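Local coordinates for uncharacterized protein (Parabacteroides distasonis, PDB 3LM3), which is of unknown function but is probably a carbohydrate-active enzyme, putatively a glycoside hydrolase or deacetylase, at residues 366-372 with 384-390; 381-385 with 426-432; 173-177 with 417-421. One frame throughout, in Å; residues are numbered along the deposited sequence.

How the interactions relate
Three contacts in this chain illustrate how sheet pairing, an edge bridge and a long-range loop contact can adjoin one another. From the N terminus, 173-177 comes first, just after strand 168-172 of a parallel sheet; its partner 417-421 lies 240 residues on, so interaction 3 closes a very long loop. Interaction 1, the hairpin of strands 367-374 and 383-389, falls wholly within that span. Interaction 2 starts at 381-385, sharing V384 and I385 with interaction 1, and closes a loop of 40 residues at 426-432, beyond 417-421, so it crosses interaction 3. D386 joins the hairpin to Q417, whose backbone N it binds. Together they tie the antiparallel sheet, its trailing loop and the parallel-sheet region.

Interaction 1 (366-372 with 384-390)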
loop_
_atom_site.group_PDB
_atom_site.type_symbol
_atom_site.label_atom_id
_atom_site.label_comp_id
_atom_site.label_asym_id
_atom_site.label_seq_id
_atom_site.Cartn_x
_atom_site.Cartn_y
_atom_site.Cartn_z
ATOM N N GLU A 366 -16.316 -5.313 -10.366
ATOM C CA GLU A 366 -17.655 -5.087 -9.848
ATOM C C GLU A 366 -17.844 -5.332 -8.354
ATOM O O GLU A 366 -18.803 -4.825 -7.800
ATOM C CB GLU A 366 -18.677 -5.840 -10.676
ATOM C CG GLU A 366 -18.869 -5.193 -12.052
ATOM C CD GLU A 366 -19.982 -5.845 -12.865
ATOM O OE1 GLU A 366 -19.807 -6.997 -13.297
ATOM O OE2 GLU A 366 -21.016 -5.180 -13.046
ATOM N N PHE A 367 -16.954 -6.096 -7.719
ATOM C CA PHE A 367 -17.020 -6.293 -6.273
ATOM C C PHE A 367 -15.734 -6.913 -5.736
ATOM O O PHE A 367 -14.925 -7.468 -6.491
ATOM C CB PHE A 367 -18.208 -7.174 -5.871
ATOM C CG PHE A 367 -18.147 -8.595 -6.389
ATOM C CD1 PHE A 367 -18.701 -8.930 -7.619
ATOM C CD2 PHE A 367 -17.563 -9.607 -5.639
ATOM C CE1 PHE A 367 -18.671 -10.253 -8.084
ATOM C CE2 PHE A 367 -17.511 -10.924 -6.108
ATOM C CZ PHE A 367 -18.069 -11.239 -7.342
ATOM N N ARG A 368 -15.586 -6.814 -4.420
ATOM C CA ARG A 368 -14.694 -7.726 -3.714
ATOM C C ARG A 368 -15.504 -8.571 -2.756
ATOM O O ARG A 368 -16.573 -8.161 -2.280
ATOM C CB ARG A 368 -13.554 -6.980 -2.995
ATOM C CG ARG A 368 -13.991 -6.152 -1.797
ATOM C CD ARG A 368 -12.857 -5.506 -1.043
ATOM N NE ARG A 368 -13.257 -5.210 0.322
ATOM C CZ ARG A 368 -12.509 -4.609 1.228
ATOM N NH1 ARG A 368 -11.329 -4.085 0.907
ATOM N NH2 ARG A 368 -12.939 -4.509 2.465
ATOM N N LEU A 369 -14.950 -9.731 -2.449
ATOM C CA LEU A 369 -15.592 -10.736 -1.619
ATOM C C LEU A 369 -14.527 -11.479 -0.823
ATOM O O LEU A 369 -13.567 -11.950 -1.399
ATOM C CB LEU A 369 -16.344 -11.743 -2.485
ATOM C CG LEU A 369 -16.934 -13.000 -1.839
ATOM C CD1 LEU A 369 -18.154 -12.648 -0.968
ATOM C CD2 LEU A 369 -17.367 -14.021 -2.924
ATOM N N ALA A 370 -14.760 -11.619 0.485
ATOM C CA ALA A 370 -13.906 -12.448 1.354
ATOM C C ALA A 370 -14.721 -13.522 2.059
ATOM O O ALA A 370 -15.782 -13.233 2.638
ATOM C CB ALA A 370 -13.237 -11.593 2.417
ATOM N N LEU A 371 -14.188 -14.739 2.048
ATOM C CA LEU A 371 -14.774 -15.879 2.727
ATOM C C LEU A 371 -13.775 -16.329 3.799
ATOM O O LEU A 371 -12.557 -16.379 3.538
ATOM C CB LEU A 371 -15.005 -17.020 1.733
ATOM C CG LEU A 371 -15.890 -16.707 0.532
ATOM C CD1 LEU A 371 -15.942 -17.934 -0.408
ATOM C CD2 LEU A 371 -17.272 -16.293 0.979
ATOM N N LEU A 372 -14.278 -16.670 4.976
ATOM C CA LEU A 372 -13.437 -17.081 6.105
ATOM C C LEU A 372 -13.969 -18.392 6.645
ATOM O O LEU A 372 -15.201 -18.561 6.813
ATOM C CB LEU A 372 -13.495 -16.035 7.206
ATOM C CG LEU A 372 -12.490 -16.228 8.346
ATOM C CD1 LEU A 372 -11.044 -16.006 7.891
ATOM C CD2 LEU A 372 -12.826 -15.313 9.496
ATOM N N VAL A 384 -19.130 -15.523 4.488
ATOM C CA VAL A 384 -18.842 -14.231 3.907
ATOM C C VAL A 384 -18.550 -13.260 5.035
ATOM O O VAL A 384 -19.396 -12.993 5.884
ATOM C CB VAL A 384 -20.046 -13.689 3.092
ATOM C CG1 VAL A 384 -19.742 -12.286 2.508
ATOM C CG2 VAL A 384 -20.432 -14.635 1.953
ATOM N N ILE A 385 -17.335 -12.687 5.022
ATOM C CA ILE A 385 -16.975 -11.628 5.960
ATOM C C ILE A 385 -16.853 -10.251 5.303
ATOM O O ILE A 385 -16.765 -9.234 5.999
ATOM C CB ILE A 385 -15.693 -11.939 6.784
ATOM C CG1 ILE A 385 -14.439 -11.970 5.913
ATOM C CG2 ILE A 385 -15.885 -13.258 7.545
ATOM C CD1 ILE A 385 -13.132 -11.876 6.755
ATOM N N ASP A 386 -16.824 -10.208 3.973
ATOM C CA ASP A 386 -16.812 -8.942 3.240
ATOM C C ASP A 386 -17.487 -9.177 1.903
ATOM O O ASP A 386 -17.172 -10.132 1.197
ATOM C CB ASP A 386 -15.373 -8.427 3.022
ATOM C CG ASP A 386 -15.322 -6.979 2.596
ATOM O OD1 ASP A 386 -15.508 -6.739 1.369
ATOM O OD2 ASP A 386 -15.035 -6.127 3.489
ATOM N N PHE A 387 -18.415 -8.297 1.542
ATOM C CA PHE A 387 -18.952 -8.227 0.198
ATOM C C PHE A 387 -19.201 -6.761 -0.061
ATOM O O PHE A 387 -20.097 -6.157 0.554
ATOM C CB PHE A 387 -20.229 -9.054 0.050
ATOM C CG PHE A 387 -20.812 -8.994 -1.332
ATOM C CD1 PHE A 387 -20.084 -9.481 -2.425
ATOM C CD2 PHE A 387 -22.070 -8.478 -1.548
ATOM C CE1 PHE A 387 -20.602 -9.412 -3.704
ATOM C CE2 PHE A 387 -22.596 -8.414 -2.843
ATOM C CZ PHE A 387 -21.868 -8.892 -3.907
ATOM N N THR A 388 -18.356 -6.165 -0.902
ATOM C CA THR A 388 -18.371 -4.744 -1.162
ATOM C C THR A 388 -18.574 -4.569 -2.661
ATOM O O THR A 388 -17.729 -4.960 -3.453
ATOM C CB THR A 388 -17.042 -4.111 -0.714
ATOM O OG1 THR A 388 -16.808 -4.370 0.670
ATOM C CG2 THR A 388 -17.029 -2.589 -0.933
ATOM N N ARG A 389 -19.720 -4.008 -3.049
ATOM C CA ARG A 389 -20.051 -3.810 -4.452
ATOM C C ARG A 389 -19.520 -2.504 -4.993
ATOM O O ARG A 389 -19.578 -1.489 -4.349
ATOM C CB ARG A 389 -21.576 -3.848 -4.613
ATOM C CG ARG A 389 -22.135 -5.223 -4.420
ATOM C CD ARG A 389 -23.629 -5.248 -4.591
ATOM N NE ARG A 389 -24.008 -5.026 -5.975
ATOM C CZ ARG A 389 -25.165 -5.393 -6.482
ATOM N NH1 ARG A 389 -26.069 -6.019 -5.725
ATOM N NH2 ARG A 389 -25.406 -5.151 -7.751
ATOM N N TYR A 390 -18.997 -2.554 -6.209
ATOM C CA TYR A 390 -18.479 -1.387 -6.891
ATOM C C TYR A 390 -19.403 -0.886 -7.988
ATOM O O TYR A 390 -19.215 0.220 -8.474
ATOM C CB TYR A 390 -17.121 -1.723 -7.499
ATOM C CG TYR A 390 -16.104 -2.206 -6.506
ATOM C CD1 TYR A 390 -15.896 -1.539 -5.320
ATOM C CD2 TYR A 390 -15.270 -3.292 -6.808
ATOM C CE1 TYR A 390 -14.929 -1.967 -4.414
ATOM C CE2 TYR A 390 -14.295 -3.720 -5.923
ATOM C CZ TYR A 390 -14.145 -3.070 -4.715
ATOM O OH TYR A 390 -13.155 -3.470 -3.831
#
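R368 turns the NE side of its guanidinium to D386 and grips the carboxylate with two nitrogens, NE reaching OD1 at 2.9 Å and NH2 reaching OD2 at 2.8 Å. Both oxygens lie near the guanidinium plane, yet the nitrogens come down on them from above the carboxylate plane, the two groups being turned 61° apart. T388 OG1 donates to D386 OD1 from the opposite face, at 2.8 Å, so this oxygen is held from both sides. With CG of R368 placed between its backbone N and carbonyl carbon (chi1 70°), the extended chain beyond passes T388 CB and the OH of Y390, which itself bonds to G186. A lysine in place of R368, with one nitrogen for three, could not grip side-on, and D386 would probably be freer to turn while D185 lost its salt-bridge partner.

On the other side of the sheet, F367 CD2 meets the edge of the F387 ring at CE1, 3.6 Å away, while L369 CD1 rests on V384 CG1 at 3.8 Å; helix 434-443 lies against both phenylalanines.

Antiparallel backbone pairing sets this register. A classic beta bulge interrupts it: A370 faces both I385 and D386, its O taking I385 N at 2.9 Å and D386 N only weakly, at 3.5 Å.

Further out, D386 OD2 also accepts from Q417 N, and R368 NH2 has a second salt bridge to D185. A buried arginine set between two carboxylates probably has its charge well compensated, and the hairpin is thereby tied to the loops around it.

Interaction 2 (381-385 with 426-432); sequences PAYVI and PVLIDKL
V384 and V427 form a single antiparallel hydrogen-bonded bridge, in which V384 N donates to V427 O at 2.8 Å and V427 N returns a longer bond to V384 O at 3.3 Å. The same V384 carbonyl also receives a CA-H contact from P426, so two consecutive residues of the loop donate to one oxygen.

Side chains extend the pairing on both sides of the bridge. L428 sends its CD2 methyl over one face of the Y383 ring in a CH-pi contact, 4.1 Å from the centroid and 20° off the normal. Its CG sits anti to the carbonyl carbon (chi1 -61°), which lets the branch fold back to the strand although the CB bond sets out away from it. That methyl is also pressed against P381 CG at 3.4 Å, closer than carbons usually lie. Y383 CB packs on P426 CB, and the proline ring continues to I385, where P426 CG meets I385 CG2 at 3.9 Å. V384 serves the inner side: its CG2 rests on I429 CG1 at 3.9 Å and, more loosely, on L432 CD1.

A water stitches the two segments where the direct bonds stop, giving a hydrogen to A382 O at 2.7 Å and accepting from I429 N at 3.0 Å. There the loop tightens into a short 3-10 turn at 429-431, K431 N bonding to L428 O, before it leads into helix 434-443.

Strand 383-389 is outermost in a four-stranded antiparallel sheet and pairs with 367-374 along one edge; this single bridge of the two segments occupies part of the other, where F387 also bonds to I415. The motif is an isolated beta bridge, by which a returning loop covers the outer edge of the sheet.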
loop_
_atom_site.group_PDB
_atom_site.type_symbol
_atom_site.label_atom_id
_atom_site.label_comp_id
_atom_site.label_asym_id
_atom_site.label_seq_id
_atom_site.Cartn_x
_atom_site.Cartn_y
_atom_site.Cartn_z
ATOM N N PRO A 381 -18.499 -24.557 7.521
ATOM C CA PRO A 381 -18.478 -23.885 6.216
ATOM C C PRO A 381 -17.709 -22.565 6.237
ATOM O O PRO A 381 -17.419 -22.026 7.316
ATOM C CB PRO A 381 -19.964 -23.607 5.957
ATOM C CG PRO A 381 -20.516 -23.342 7.299
ATOM C CD PRO A 381 -19.767 -24.314 8.237
ATOM N N ALA A 382 -17.434 -22.059 5.045
ATOM C CA ALA A 382 -16.906 -20.702 4.899
ATOM C C ALA A 382 -18.066 -19.706 5.017
ATOM O O ALA A 382 -19.200 -19.983 4.603
ATOM C CB ALA A 382 -16.187 -20.539 3.577
ATOM N N TYR A 383 -17.772 -18.587 5.656
ATOM C CA TYR A 383 -18.677 -17.476 5.812
ATOM C C TYR A 383 -18.185 -16.262 5.049
ATOM O O TYR A 383 -17.008 -15.961 5.020
ATOM C CB TYR A 383 -18.801 -17.099 7.290
ATOM C CG TYR A 383 -19.513 -18.147 8.097
ATOM C CD1 TYR A 383 -18.851 -19.289 8.529
ATOM C CD2 TYR A 383 -20.852 -18.013 8.387
ATOM C CE1 TYR A 383 -19.528 -20.273 9.255
ATOM C CE2 TYR A 383 -21.544 -18.994 9.116
ATOM C CZ TYR A 383 -20.867 -20.113 9.541
ATOM O OH TYR A 383 -21.541 -21.100 10.262
ATOM N N VAL A 384 -19.130 -15.523 4.488
ATOM C CA VAL A 384 -18.842 -14.231 3.907
ATOM C C VAL A 384 -18.550 -13.260 5.035
ATOM O O VAL A 384 -19.396 -12.993 5.884
ATOM C CB VAL A 384 -20.046 -13.689 3.092
ATOM C CG1 VAL A 384 -19.742 -12.286 2.508
ATOM C CG2 VAL A 384 -20.432 -14.635 1.953
ATOM N N ILE A 385 -17.335 -12.687 5.022
ATOM C CA ILE A 385 -16.975 -11.628 5.960
ATOM C C ILE A 385 -16.853 -10.251 5.303
ATOM O O ILE A 385 -16.765 -9.234 5.999
ATOM C CB ILE A 385 -15.693 -11.939 6.784
ATOM C CG1 ILE A 385 -14.439 -11.970 5.913
ATOM C CG2 ILE A 385 -15.885 -13.258 7.545
ATOM C CD1 ILE A 385 -13.132 -11.876 6.755
ATOM N N PRO A 426 -20.885 -12.185 9.935
ATOM C CA PRO A 426 -20.576 -13.150 8.888
ATOM C C PRO A 426 -21.753 -14.095 8.631
ATOM O O PRO A 426 -22.400 -14.580 9.583
ATOM C CB PRO A 426 -19.376 -13.903 9.448
ATOM C CG PRO A 426 -18.670 -12.830 10.253
ATOM C CD PRO A 426 -19.817 -12.113 10.950
ATOM N N VAL A 427 -22.018 -14.358 7.351
ATOM C CA VAL A 427 -23.150 -15.204 6.942
ATOM C C VAL A 427 -22.736 -16.130 5.824
ATOM O O VAL A 427 -21.859 -15.801 5.029
ATOM C CB VAL A 427 -24.342 -14.386 6.446
ATOM C CG1 VAL A 427 -24.893 -13.512 7.573
ATOM C CG2 VAL A 427 -23.973 -13.554 5.227
ATOM N N LEU A 428 -23.422 -17.265 5.707
ATOM C CA LEU A 428 -23.235 -18.141 4.564
ATOM C C LEU A 428 -23.601 -17.410 3.281
ATOM O O LEU A 428 -24.493 -16.541 3.226
ATOM C CB LEU A 428 -24.105 -19.397 4.676
ATOM C CG LEU A 428 -23.868 -20.312 5.870
ATOM C CD1 LEU A 428 -24.906 -21.432 5.831
ATOM C CD2 LEU A 428 -22.475 -20.904 5.876
ATOM N N ILE A 429 -22.922 -17.787 2.219
ATOM C CA ILE A 429 -23.115 -17.150 0.941
ATOM C C ILE A 429 -24.573 -17.282 0.456
ATOM O O ILE A 429 -25.121 -16.391 -0.205
ATOM C CB ILE A 429 -22.063 -17.699 -0.067
ATOM C CG1 ILE A 429 -21.745 -16.666 -1.152
ATOM C CG2 ILE A 429 -22.452 -19.038 -0.598
ATOM C CD1 ILE A 429 -20.519 -17.045 -1.973
ATOM N N ASP A 430 -25.229 -18.383 0.816
ATOM C CA ASP A 430 -26.630 -18.594 0.418
ATOM C C ASP A 430 -27.627 -17.766 1.234
ATOM O O ASP A 430 -28.808 -17.820 0.978
ATOM C CB ASP A 430 -27.022 -20.089 0.382
ATOM C CG ASP A 430 -27.079 -20.741 1.749
ATOM O OD1 ASP A 430 -26.856 -20.080 2.780
ATOM O OD2 ASP A 430 -27.347 -21.966 1.789
ATOM N N LYS A 431 -27.126 -16.971 2.189
ATOM C CA LYS A 431 -27.928 -16.004 2.919
ATOM C C LYS A 431 -27.902 -14.602 2.298
ATOM O O LYS A 431 -28.676 -13.737 2.698
ATOM C CB LYS A 431 -27.417 -15.880 4.361
ATOM C CG LYS A 431 -27.433 -17.123 5.152
ATOM C CD LYS A 431 -28.829 -17.617 5.354
ATOM C CE LYS A 431 -28.906 -18.614 6.474
ATOM N NZ LYS A 431 -28.044 -19.780 6.192
ATOM N N LEU A 432 -27.015 -14.367 1.332
ATOM C CA LEU A 432 -27.014 -13.098 0.621
ATOM C C LEU A 432 -28.276 -12.947 -0.220
ATOM O O LEU A 432 -28.881 -13.922 -0.641
ATOM C CB LEU A 432 -25.781 -12.957 -0.273
ATOM C CG LEU A 432 -24.438 -13.045 0.449
ATOM C CD1 LEU A 432 -23.333 -12.855 -0.574
ATOM C CD2 LEU A 432 -24.300 -12.015 1.600
HETATM O O HOH W 1 -20.819 -19.851 2.441
#

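Interaction 3 (173-177 with 417-421)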
loop_
_atom_site.group_PDB
_atom_site.type_symbol
_atom_site.label_atom_id
_atom_site.label_comp_id
_atom_site.label_asym_id
_atom_site.label_seq_id
_atom_site.Cartn_x
_atom_site.Cartn_y
_atom_site.Cartn_z
ATOM N N ILE A 173 -4.407 2.661 1.020
ATOM C CA ILE A 173 -3.808 2.125 2.285
ATOM C C ILE A 173 -4.743 0.997 2.623
ATOM O O ILE A 173 -5.726 1.131 3.367
ATOM C CB ILE A 173 -3.574 3.120 3.481
ATOM C CG1 ILE A 173 -2.635 4.270 3.065
ATOM C CG2 ILE A 173 -2.826 2.409 4.587
ATOM C CD1 ILE A 173 -2.071 5.154 4.242
ATOM N N TRP A 174 -4.480 -0.148 1.992
ATOM C CA TRP A 174 -5.478 -1.200 1.899
ATOM C C TRP A 174 -5.958 -1.642 3.266
ATOM O O TRP A 174 -5.153 -1.984 4.155
ATOM C CB TRP A 174 -4.967 -2.437 1.125
ATOM C CG TRP A 174 -6.104 -3.374 0.908
ATOM C CD1 TRP A 174 -7.127 -3.215 0.015
ATOM C CD2 TRP A 174 -6.423 -4.535 1.675
ATOM N NE1 TRP A 174 -8.047 -4.218 0.161
ATOM C CE2 TRP A 174 -7.641 -5.039 1.186
ATOM C CE3 TRP A 174 -5.799 -5.204 2.739
ATOM C CZ2 TRP A 174 -8.241 -6.164 1.726
ATOM C CZ3 TRP A 174 -6.415 -6.328 3.265
ATOM C CH2 TRP A 174 -7.612 -6.798 2.758
ATOM N N SER A 175 -7.283 -1.645 3.444
ATOM C CA SER A 175 -7.984 -2.081 4.651
ATOM C C SER A 175 -7.864 -1.172 5.843
ATOM O O SER A 175 -8.388 -1.488 6.885
ATOM C CB SER A 175 -7.651 -3.514 5.086
ATOM O OG SER A 175 -6.414 -3.651 5.771
ATOM N N GLN A 176 -7.218 -0.036 5.719
ATOM C CA GLN A 176 -7.017 0.837 6.872
ATOM C C GLN A 176 -8.360 1.290 7.446
ATOM O O GLN A 176 -9.217 1.829 6.731
ATOM C CB GLN A 176 -6.176 2.059 6.485
ATOM C CG GLN A 176 -6.225 3.204 7.501
ATOM C CD GLN A 176 -5.974 2.729 8.902
ATOM O OE1 GLN A 176 -6.515 3.272 9.877
ATOM N NE2 GLN A 176 -5.181 1.691 9.018
ATOM N N HIS A 177 -8.545 1.034 8.742
ATOM C CA HIS A 177 -9.700 1.549 9.463
ATOM C C HIS A 177 -9.195 1.805 10.900
ATOM O O HIS A 177 -8.564 0.928 11.528
ATOM C CB HIS A 177 -10.895 0.561 9.379
ATOM C CG HIS A 177 -12.255 1.210 9.248
ATOM N ND1 HIS A 177 -12.752 1.689 8.054
ATOM C CD2 HIS A 177 -13.243 1.396 10.157
ATOM C CE1 HIS A 177 -13.964 2.180 8.238
ATOM N NE2 HIS A 177 -14.291 2.005 9.507
ATOM N N GLN A 417 -15.461 -6.300 6.368
ATOM C CA GLN A 417 -14.660 -7.177 7.239
ATOM C C GLN A 417 -14.421 -6.653 8.642
ATOM O O GLN A 417 -14.234 -7.453 9.549
ATOM C CB GLN A 417 -13.326 -7.494 6.583
ATOM C CG GLN A 417 -12.392 -6.285 6.443
ATOM C CD GLN A 417 -11.116 -6.605 5.683
ATOM O OE1 GLN A 417 -10.643 -7.744 5.721
ATOM N NE2 GLN A 417 -10.530 -5.593 5.021
ATOM N N LYS A 418 -14.417 -5.333 8.842
ATOM C CA LYS A 418 -14.148 -4.796 10.163
ATOM C C LYS A 418 -15.272 -5.118 11.151
ATOM O O LYS A 418 -15.077 -5.049 12.370
ATOM C CB LYS A 418 -13.887 -3.287 10.099
ATOM C CG LYS A 418 -12.823 -2.868 9.098
ATOM C CD LYS A 418 -11.404 -3.376 9.468
ATOM C CE LYS A 418 -10.445 -3.081 8.367
ATOM N NZ LYS A 418 -9.024 -3.440 8.745
ATOM N N ALA A 419 -16.442 -5.475 10.625
ATOM C CA ALA A 419 -17.529 -6.026 11.466
ATOM C C ALA A 419 -18.017 -5.036 12.527
ATOM O O ALA A 419 -18.329 -5.435 13.668
ATOM C CB ALA A 419 -17.112 -7.355 12.116
ATOM N N LEU A 420 -18.075 -3.768 12.152
ATOM C CA LEU A 420 -18.451 -2.723 13.099
ATOM C C LEU A 420 -19.943 -2.447 13.126
ATOM O O LEU A 420 -20.409 -1.824 14.067
ATOM C CB LEU A 420 -17.679 -1.437 12.854
ATOM C CG LEU A 420 -16.158 -1.613 13.018
ATOM C CD1 LEU A 420 -15.453 -0.326 12.712
ATOM C CD2 LEU A 420 -15.769 -2.106 14.409
ATOM N N ARG A 421 -20.673 -2.913 12.115
ATOM C CA ARG A 421 -22.134 -2.751 12.033
ATOM C C ARG A 421 -22.872 -4.088 12.229
ATOM O O ARG A 421 -22.343 -5.148 11.909
ATOM C CB ARG A 421 -22.509 -2.196 10.657
ATOM C CG ARG A 421 -21.796 -0.915 10.272
ATOM C CD ARG A 421 -22.058 -0.576 8.829
ATOM N NE ARG A 421 -21.659 -1.654 7.914
ATOM C CZ ARG A 421 -21.978 -1.717 6.622
ATOM N NH1 ARG A 421 -22.669 -0.746 6.040
ATOM N NH2 ARG A 421 -21.599 -2.773 5.903
HETATM O O HOH W 2 -7.090 -1.249 9.820
#
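Q417 brings its amide nitrogen NE2 up to S175 CB at 3.6 Å and, beside it, to the CH2 corner of the W174 indole, the amide and ring planes standing 66° apart. W174 and S175 are the central pair of a type II beta turn, I173 to Q176, which follows strand 168-172 of the small parallel sheet. At the turn's third position S175 takes a positive phi of 72°, and its CB settles over one face of the W174 ring. NE2 of Q417 has its own acceptor in D185, and the indole NE1 is bound to S187 O.

K418 makes the one direct hydrogen bond across the contact. Its chain bends at chi2 (-66°) and then runs straight, carrying CE alongside H177 CB in the modelled conformer and placing NZ 2.8 Å from S175 O. The ammonium is further held by the carbonyls of A225 and R227, so three main-chain oxygens accept from it, which would probably stabilise its charge in this buried place. A carbonyl of the turn is thus one of the acceptors by which K418 joins the parallel-sheet side of the molecule to the loop after strand 383-389. One water completes the link, accepting from K418 NZ at 3.1 Å and from H177 N at 2.9 Å.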